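Local coordinates for putative redox protein (Lactobacillus casei, PDB 2QL8), which probably acts as a thiol-dependent peroxide reductase, like characterised members of the OsmC/Ohr family, though its own substrate is not established, at residues S57-L60 and E61-E65; P44-N47 and P48-L52; N18-L22 and E23-Y27; G104-F107 and D108-K111. One frame throughout, in Å; residues are numbered along the deposited sequence.

Contact 1. Residues S57-L60 and E61-E65; sequences STCL and EATLE. With BEZ (benzoic acid), chain C.
This is a local contact along two to three turns in the middle of helix 48-70, the central buried helix of this OsmC/Ohr fold. Ordinary alpha-helical bonds join residues four apart. Glu61 N donates to Ser57 O, Ala62 N to Thr58 O and Leu64 N to Leu60 O. Cys59 O is gripped twice. Thr63 N reaches Cys59 O at 2.9 Å, and Thr63 OG1 reaches the same oxygen at 2.7 Å from the opposite face of the carbonyl plane. The hydroxyl stands 38° out of that plane. The threonine torsion allows this: with chi1 at -49°, OG1 lies beside its own backbone N and points back down the helix. The Cys59 side chain leads away and touches Cys121, consistent with the cysteine pair of OsmC/Ohr peroxidases. Leu60 and Leu64 pack on Ile117 of helix 107-120. A valine in place of Thr63 has no hydroxyl, and Cys59 O would probably keep only the backbone bond of the pair. Ala62 and Thr63 belong to the benzoic acid pocket, where the ligand is also bonded by Arg120. The closest approach to the ring is Thr63 OG1 to C5 of benzoic acid, 3.0 Å.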
# COMPACT_ATOMS: atom_id res chain seq x y z
N SER A 57 5.98 -0.31 5.81
CA SER A 57 6.82 -0.73 6.94
C SER A 57 7.50 -2.06 6.65
O SER A 57 8.70 -2.24 6.93
CB SER A 57 6.00 -0.75 8.26
OG SER A 57 4.97 -1.75 8.26
N THR A 58 6.75 -3.02 6.08
CA THR A 58 7.30 -4.33 5.76
C THR A 58 8.35 -4.25 4.68
O THR A 58 9.40 -4.91 4.77
CB THR A 58 6.16 -5.33 5.42
OG1 THR A 58 5.28 -5.43 6.54
CG2 THR A 58 6.69 -6.70 5.04
N CYS A 59 8.06 -3.45 3.65
CA CYS A 59 9.01 -3.32 2.55
C CYS A 59 10.32 -2.62 2.99
O CYS A 59 11.44 -3.08 2.66
CB CYS A 59 8.39 -2.58 1.37
SG CYS A 59 9.22 -2.82 -0.19
N LEU A 60 10.17 -1.56 3.77
CA LEU A 60 11.33 -0.86 4.27
C LEU A 60 12.17 -1.78 5.16
O LEU A 60 13.41 -1.80 5.07
CB LEU A 60 10.94 0.41 5.02
CG LEU A 60 10.65 1.65 4.18
CD1 LEU A 60 9.90 2.74 5.04
CD2 LEU A 60 11.89 2.21 3.44
N GLU A 61 11.48 -2.53 6.02
CA GLU A 61 12.15 -3.43 6.96
C GLU A 61 12.91 -4.54 6.19
O GLU A 61 14.05 -4.88 6.54
CB GLU A 61 11.14 -3.99 7.96
CG GLU A 61 11.75 -4.97 9.02
CD GLU A 61 12.55 -4.28 10.12
OE1 GLU A 61 12.98 -3.12 9.94
OE2 GLU A 61 12.73 -4.99 11.17
N ALA A 62 12.29 -5.09 5.15
CA ALA A 62 12.94 -6.11 4.30
C ALA A 62 14.16 -5.53 3.61
O ALA A 62 15.22 -6.18 3.49
CB ALA A 62 11.97 -6.68 3.25
N THR A 63 14.02 -4.30 3.13
CA THR A 63 15.13 -3.64 2.44
C THR A 63 16.29 -3.40 3.43
O THR A 63 17.45 -3.64 3.11
CB THR A 63 14.71 -2.31 1.76
OG1 THR A 63 13.53 -2.50 0.99
CG2 THR A 63 15.83 -1.71 0.87
N LEU A 64 15.92 -2.97 4.63
CA LEU A 64 16.89 -2.69 5.69
C LEU A 64 17.63 -3.98 6.08
O LEU A 64 18.84 -3.97 6.23
CB LEU A 64 16.18 -2.10 6.91
CG LEU A 64 17.04 -1.67 8.11
CD1 LEU A 64 18.18 -0.75 7.69
CD2 LEU A 64 16.09 -1.04 9.19
N GLU A 65 16.92 -5.09 6.17
CA GLU A 65 17.53 -6.38 6.48
C GLU A 65 18.56 -6.76 5.41
O GLU A 65 19.67 -7.23 5.71
CB GLU A 65 16.46 -7.46 6.67
CG GLU A 65 17.05 -8.78 7.08
CD GLU A 65 16.03 -9.83 7.53
OE1 GLU A 65 14.84 -9.62 7.34
OE2 GLU A 65 16.47 -10.88 8.08
C BEZ C . 17.11 -4.71 -2.35
O1 BEZ C . 18.07 -5.51 -2.66
O2 BEZ C . 17.14 -3.60 -2.70
C1 BEZ C . 15.87 -5.14 -1.65
C2 BEZ C . 15.90 -6.38 -0.98
C3 BEZ C . 14.75 -6.81 -0.32
C4 BEZ C . 13.60 -6.01 -0.34
C5 BEZ C . 13.59 -4.79 -1.02
C6 BEZ C . 14.69 -4.32 -1.66

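Contact 2. Residues P44-N47 and P48-L52; sequences PGTN and PEQLL. With EDO (1,2-ethanediol), chain I.
Two acceptors face each other here: Asn47 OD1 lies 3.2 Å from Glu49 OE1, with no hydrogen bond between them. The amide and carboxylate planes stand almost perpendicular, 86° apart. The oxygens come close because Asn47 is the N-cap of helix 48-70. Its chi1 of 53° puts CG between the backbone N and the carbonyl carbon, and OD1 thereby turns over the first helical turn. Asn47 OD1 accepts from Gln50 N at 2.8 Å, with an N-H...O angle of 167°. The backbone of the same residue starts the helical pattern, as Leu51 N donates to Asn47 O at 3.0 Å. Thr46 adds a second side-chain link. Thr46 OG1 donates to Gln50 OE1 at 2.7 Å, and Thr46 CG2 rests against Leu51 CD1 at 3.9 Å. The extended Gln50 chain crosses the Asn47 side chain at about a right angle. Asn47 ND2 is taken by Tyr12 OH of the second subunit, which also makes a weak bond to Gln50 NE2. The cap is therefore part of the dimer interface. Glu49 bends at chi2, and Glu49 OE2 accepts at 2.6 Å from O1 of an ethanediol, a molecule probably left from the crystallisation liquor. Both polar ends of the capping amide are thus engaged, OD1 by the helix start and ND2 by the neighbouring subunit. This should fix the amide's rotation.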
# COMPACT_ATOMS: atom_id res chain seq x y z
N PRO A 44 -14.99 -2.66 13.91
CA PRO A 44 -13.82 -3.49 13.67
C PRO A 44 -13.43 -3.43 12.19
O PRO A 44 -14.28 -3.20 11.32
CB PRO A 44 -14.29 -4.90 14.02
CG PRO A 44 -15.56 -4.75 14.80
CD PRO A 44 -16.12 -3.41 14.49
N GLY A 45 -12.16 -3.65 11.92
CA GLY A 45 -11.71 -3.78 10.54
C GLY A 45 -10.62 -2.81 10.21
O GLY A 45 -10.48 -1.75 10.80
N THR A 46 -9.85 -3.20 9.20
CA THR A 46 -8.76 -2.36 8.70
C THR A 46 -9.26 -1.42 7.60
O THR A 46 -10.47 -1.27 7.37
CB THR A 46 -7.53 -3.25 8.29
OG1 THR A 46 -6.35 -2.43 8.11
CG2 THR A 46 -7.81 -4.03 7.01
N ASN A 47 -8.32 -0.72 6.97
CA ASN A 47 -8.61 0.34 6.01
C ASN A 47 -7.39 0.59 5.15
O ASN A 47 -6.31 0.02 5.41
CB ASN A 47 -9.07 1.62 6.77
CG ASN A 47 -8.08 2.03 7.85
OD1 ASN A 47 -6.91 2.29 7.54
ND2 ASN A 47 -8.54 2.11 9.13
N PRO A 48 -7.55 1.35 4.06
CA PRO A 48 -6.40 1.57 3.16
C PRO A 48 -5.18 2.22 3.80
O PRO A 48 -4.04 1.93 3.40
CB PRO A 48 -6.98 2.46 2.08
CG PRO A 48 -8.44 2.10 2.05
CD PRO A 48 -8.80 1.94 3.50
N GLU A 49 -5.42 3.08 4.79
CA GLU A 49 -4.36 3.78 5.49
C GLU A 49 -3.49 2.77 6.24
O GLU A 49 -2.25 2.74 6.12
CB GLU A 49 -4.97 4.78 6.48
CG GLU A 49 -5.69 5.99 5.82
CD GLU A 49 -7.20 5.76 5.55
OE1 GLU A 49 -7.67 4.58 5.51
OE2 GLU A 49 -7.92 6.79 5.40
N GLN A 50 -4.14 1.90 7.00
CA GLN A 50 -3.46 0.85 7.74
C GLN A 50 -2.71 -0.11 6.79
O GLN A 50 -1.56 -0.50 7.03
CB GLN A 50 -4.41 0.06 8.62
CG GLN A 50 -4.93 0.85 9.84
CD GLN A 50 -5.83 0.03 10.75
OE1 GLN A 50 -6.11 -1.14 10.48
NE2 GLN A 50 -6.30 0.67 11.85
N LEU A 51 -3.41 -0.54 5.75
CA LEU A 51 -2.87 -1.52 4.81
C LEU A 51 -1.63 -0.94 4.11
O LEU A 51 -0.62 -1.66 3.93
CB LEU A 51 -3.94 -1.99 3.83
CG LEU A 51 -5.00 -2.91 4.45
CD1 LEU A 51 -6.28 -2.91 3.56
CD2 LEU A 51 -4.43 -4.32 4.67
N LEU A 52 -1.68 0.32 3.72
CA LEU A 52 -0.52 1.02 3.17
C LEU A 52 0.65 1.10 4.14
O LEU A 52 1.79 0.82 3.79
CB LEU A 52 -0.89 2.39 2.66
CG LEU A 52 0.21 3.27 2.05
CD1 LEU A 52 0.86 2.53 0.85
CD2 LEU A 52 -0.26 4.67 1.63
C1 EDO I . -10.61 6.94 3.01
O1 EDO I . -10.05 6.18 4.09
C2 EDO I . -10.17 6.45 1.64
O2 EDO I . -10.63 5.12 1.38

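Contact 3. Residues N18-L22 and E23-Y27; sequences NDEEL and EGHAY
The His25 ring is met at its edge by Glu20 OE1. Asp19 OD1 lies farther off from the Tyr27 ring, near its plane and at its edge. The first meeting is a hydrogen bond. His25 ND1 donates to Glu20 OE1 at 2.7 Å, almost straight at 177°, and in the ring plane. OE1 is approached on its syn side, while the carboxylate plane is turned 49° from the ring. The second is looser: its closest pair is Asp19 OD2 and Tyr27 OH, 4.1 Å apart. These residues form the turn from strand 12-18 into strand 24-27. Asn18 starts it with an Asx turn, as Asn18 OD1 accepts from Glu20 N at 3.0 Å. Inside the turn a water lies within bonding distance of both Glu21 O and Asn18 OD1. Gly24 closes the bend, where a CB would collide with Glu21 O and Glu20 CB. The turn also meets the second subunit: Asn18 ND2 bonds Thr58 OG1 of that chain and Glu20 O bonds its His75. Glu20 OE1 has a second donor, a water at 2.7 Å. The carboxylate would probably favour a proton on His25 ND1 and fix the rotation of the imidazole.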
# COMPACT_ATOMS: atom_id res chain seq x y z
N ASN A 18 -11.38 -6.10 -3.87
CA ASN A 18 -12.42 -5.64 -2.95
C ASN A 18 -13.68 -5.44 -3.79
O ASN A 18 -13.73 -4.62 -4.71
CB ASN A 18 -12.01 -4.38 -2.20
CG ASN A 18 -12.99 -4.01 -1.10
OD1 ASN A 18 -14.21 -4.16 -1.24
ND2 ASN A 18 -12.45 -3.51 -0.01
N ASP A 19 -14.71 -6.22 -3.47
CA ASP A 19 -16.00 -6.09 -4.15
C ASP A 19 -17.18 -5.87 -3.21
O ASP A 19 -18.35 -6.11 -3.59
CB ASP A 19 -16.17 -7.29 -5.06
CG ASP A 19 -16.26 -8.61 -4.34
OD1 ASP A 19 -16.33 -8.69 -3.10
OD2 ASP A 19 -16.27 -9.62 -5.06
N GLU A 20 -16.89 -5.30 -2.06
CA GLU A 20 -17.89 -5.05 -1.03
C GLU A 20 -18.08 -3.59 -0.65
O GLU A 20 -17.40 -2.71 -1.16
CB GLU A 20 -17.58 -5.92 0.22
CG GLU A 20 -17.62 -7.42 -0.04
CD GLU A 20 -17.19 -8.26 1.16
OE1 GLU A 20 -17.58 -7.94 2.30
OE2 GLU A 20 -16.43 -9.23 0.95
N GLU A 21 -19.11 -3.33 0.18
CA GLU A 21 -19.38 -2.01 0.74
C GLU A 21 -18.26 -1.58 1.69
O GLU A 21 -17.42 -2.42 2.07
CB GLU A 21 -20.73 -2.02 1.52
CG GLU A 21 -21.90 -2.24 0.61
CD GLU A 21 -23.20 -2.53 1.38
OE1 GLU A 21 -23.18 -3.38 2.32
OE2 GLU A 21 -24.21 -1.91 1.00
N LEU A 22 -18.28 -0.30 2.08
CA LEU A 22 -17.23 0.27 2.93
C LEU A 22 -17.03 -0.63 4.16
O LEU A 22 -15.90 -0.93 4.56
CB LEU A 22 -17.58 1.73 3.27
CG LEU A 22 -16.55 2.60 3.99
CD1 LEU A 22 -15.19 2.65 3.26
CD2 LEU A 22 -17.16 4.04 4.19
N GLU A 23 -18.13 -1.06 4.76
CA GLU A 23 -18.07 -2.09 5.76
C GLU A 23 -18.06 -3.44 5.04
O GLU A 23 -19.10 -3.96 4.60
CB GLU A 23 -19.23 -1.93 6.74
CG GLU A 23 -19.33 -0.51 7.25
CD GLU A 23 -18.12 -0.08 8.06
OE1 GLU A 23 -17.70 -0.88 8.92
OE2 GLU A 23 -17.67 1.07 7.89
N GLY A 24 -16.85 -3.97 4.83
CA GLY A 24 -16.71 -5.18 4.04
C GLY A 24 -15.44 -5.94 4.31
O GLY A 24 -15.09 -6.20 5.45
N HIS A 25 -14.79 -6.34 3.21
CA HIS A 25 -13.56 -7.13 3.25
C HIS A 25 -12.79 -6.86 1.98
O HIS A 25 -13.34 -6.41 0.98
CB HIS A 25 -13.83 -8.63 3.31
CG HIS A 25 -14.72 -9.04 4.43
ND1 HIS A 25 -16.10 -8.90 4.38
CD2 HIS A 25 -14.44 -9.62 5.63
CE1 HIS A 25 -16.62 -9.35 5.52
NE2 HIS A 25 -15.63 -9.80 6.29
N ALA A 26 -11.50 -7.19 2.06
CA ALA A 26 -10.61 -7.21 0.90
C ALA A 26 -9.82 -8.50 1.03
O ALA A 26 -9.58 -8.98 2.15
CB ALA A 26 -9.66 -5.99 0.90
N TYR A 27 -9.45 -9.09 -0.11
CA TYR A 27 -8.73 -10.35 -0.06
C TYR A 27 -7.80 -10.58 -1.22
O TYR A 27 -7.95 -10.06 -2.28
CB TYR A 27 -9.71 -11.53 0.04
CG TYR A 27 -10.63 -11.68 -1.16
CD1 TYR A 27 -11.78 -10.95 -1.27
CD2 TYR A 27 -10.31 -12.56 -2.20
CE1 TYR A 27 -12.63 -11.11 -2.37
CE2 TYR A 27 -11.12 -12.70 -3.28
CZ TYR A 27 -12.30 -11.97 -3.36
OH TYR A 27 -13.14 -12.17 -4.47
O HOH W 1 -15.10 -3.69 1.43
O HOH W 2 -14.15 -7.96 -1.13
O HOH W 3 -19.98 -6.88 3.06
O HOH W 4 -21.83 -3.99 4.84

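Contact 4. Residues G104-F107 and D108-K111; sequences GVDF and DTAK
The chain is extended at Asp106 (psi 151°) and turns helical at Phe107, with Ala110 N donating to Asp106 O at 3.0 Å and Lys111 N to Phe107 O. Asp106 is the N-cap. Its chi1 of 49° swings the carboxylate over the N-H groups of the first turn. Asp106 OD2 takes the hydroxyl Thr109 OG1 at 2.8 Å, on its syn side but 30° out of the carboxylate plane. The bond from Thr109 N to Asp106 OD2 is weak, at 3.2 Å. Thr109 has its OG1 beside its own backbone N, facing the cap, and Thr109 CG2 meets Val105 CB at 3.9 Å. A valine at Thr109 would probably leave the Asp106 carboxylate with just the weak backbone bond from this residue, freer to turn off the helix end. The Lys111 chain crosses the Phe107 ring obliquely, with Lys111 CD 3.3 Å from Phe107 CE2 in one of two lysine conformers. A long salt bridge from Lys111 to Asp108 rests on the same conformer and is doubtful. Phe107 and Ala110 also touch Thr137 of strand 133-137. The arrangement is a surface N-cap at the start of helix 107-120, with aspartate capping and a threonine at the third helical position.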
# COMPACT_ATOMS: atom_id res chain seq x y z
N GLY A 104 21.63 -1.54 16.41
CA GLY A 104 22.96 -2.08 16.61
C GLY A 104 24.10 -1.09 16.42
O GLY A 104 25.26 -1.44 16.65
N VAL A 105 23.79 0.13 16.01
CA VAL A 105 24.79 0.98 15.38
C VAL A 105 24.73 2.45 15.78
O VAL A 105 23.73 2.92 16.32
CB VAL A 105 24.64 0.88 13.86
CG1 VAL A 105 24.68 -0.58 13.43
CG2 VAL A 105 23.32 1.54 13.41
N ASP A 106 25.81 3.17 15.49
CA ASP A 106 25.88 4.61 15.67
C ASP A 106 24.83 5.34 14.80
O ASP A 106 24.42 4.84 13.73
CB ASP A 106 27.31 5.07 15.33
CG ASP A 106 27.81 4.49 13.97
OD1 ASP A 106 28.10 3.20 13.81
OD2 ASP A 106 27.89 5.39 13.08
N PHE A 107 24.37 6.49 15.26
CA PHE A 107 23.30 7.22 14.57
C PHE A 107 23.64 7.56 13.11
O PHE A 107 22.80 7.48 12.23
CB PHE A 107 22.89 8.48 15.34
CG PHE A 107 21.60 9.08 14.87
CD1 PHE A 107 20.39 8.49 15.20
CD2 PHE A 107 21.59 10.19 14.05
CE1 PHE A 107 19.19 9.04 14.76
CE2 PHE A 107 20.40 10.73 13.60
CZ PHE A 107 19.20 10.15 13.96
N ASP A 108 24.89 7.92 12.84
CA ASP A 108 25.33 8.21 11.48
C ASP A 108 25.18 7.00 10.55
O ASP A 108 24.82 7.17 9.38
CB ASP A 108 26.77 8.73 11.47
CG ASP A 108 26.86 10.18 11.89
OD1 ASP A 108 25.80 10.84 12.13
OD2 ASP A 108 28.01 10.66 11.99
N THR A 109 25.42 5.80 11.07
CA THR A 109 25.28 4.56 10.30
C THR A 109 23.77 4.33 10.08
O THR A 109 23.35 3.97 8.99
CB THR A 109 25.93 3.31 10.99
OG1 THR A 109 27.36 3.53 11.11
CG2 THR A 109 25.68 2.01 10.26
N ALA A 110 22.96 4.52 11.12
CA ALA A 110 21.49 4.39 10.99
C ALA A 110 20.98 5.33 9.91
O ALA A 110 20.12 4.94 9.07
CB ALA A 110 20.79 4.64 12.31
N LYS A 111 21.48 6.55 9.88
CA LYS A 111 21.09 7.53 8.86
C LYS A 111 21.51 7.09 7.47
O LYS A 111 20.73 7.18 6.52
CB LYS A 111 21.63 8.94 9.13
CG LYS A 111 21.06 9.59 10.37
CD LYS A 111 21.40 11.06 10.43
CE LYS A 111 22.81 11.33 10.84
NZ LYS A 111 23.18 12.77 10.64

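Overall arrangement
Contacts 1 and 2 lie on the same helix 48-70, contact 2 at its start and contact 1 further along, their centres about 19 Å apart. Contact 4 begins the helix that leads to Arg120 of the benzoic acid pocket. Its centre is about 16 Å from that of contact 1, which supplies Ala62 and Thr63 to this pocket. Contact 3 sits about 11 Å from contact 2, centre to centre, and about 42 Å from contact 4. The side chains of Leu22 in contact 3 and Pro48 in contact 2 come within about 6 Å and 7 Å of a bound benzoic acid. Across the dimer, Pro48 of contact 2 packs on Thr58 of the second subunit.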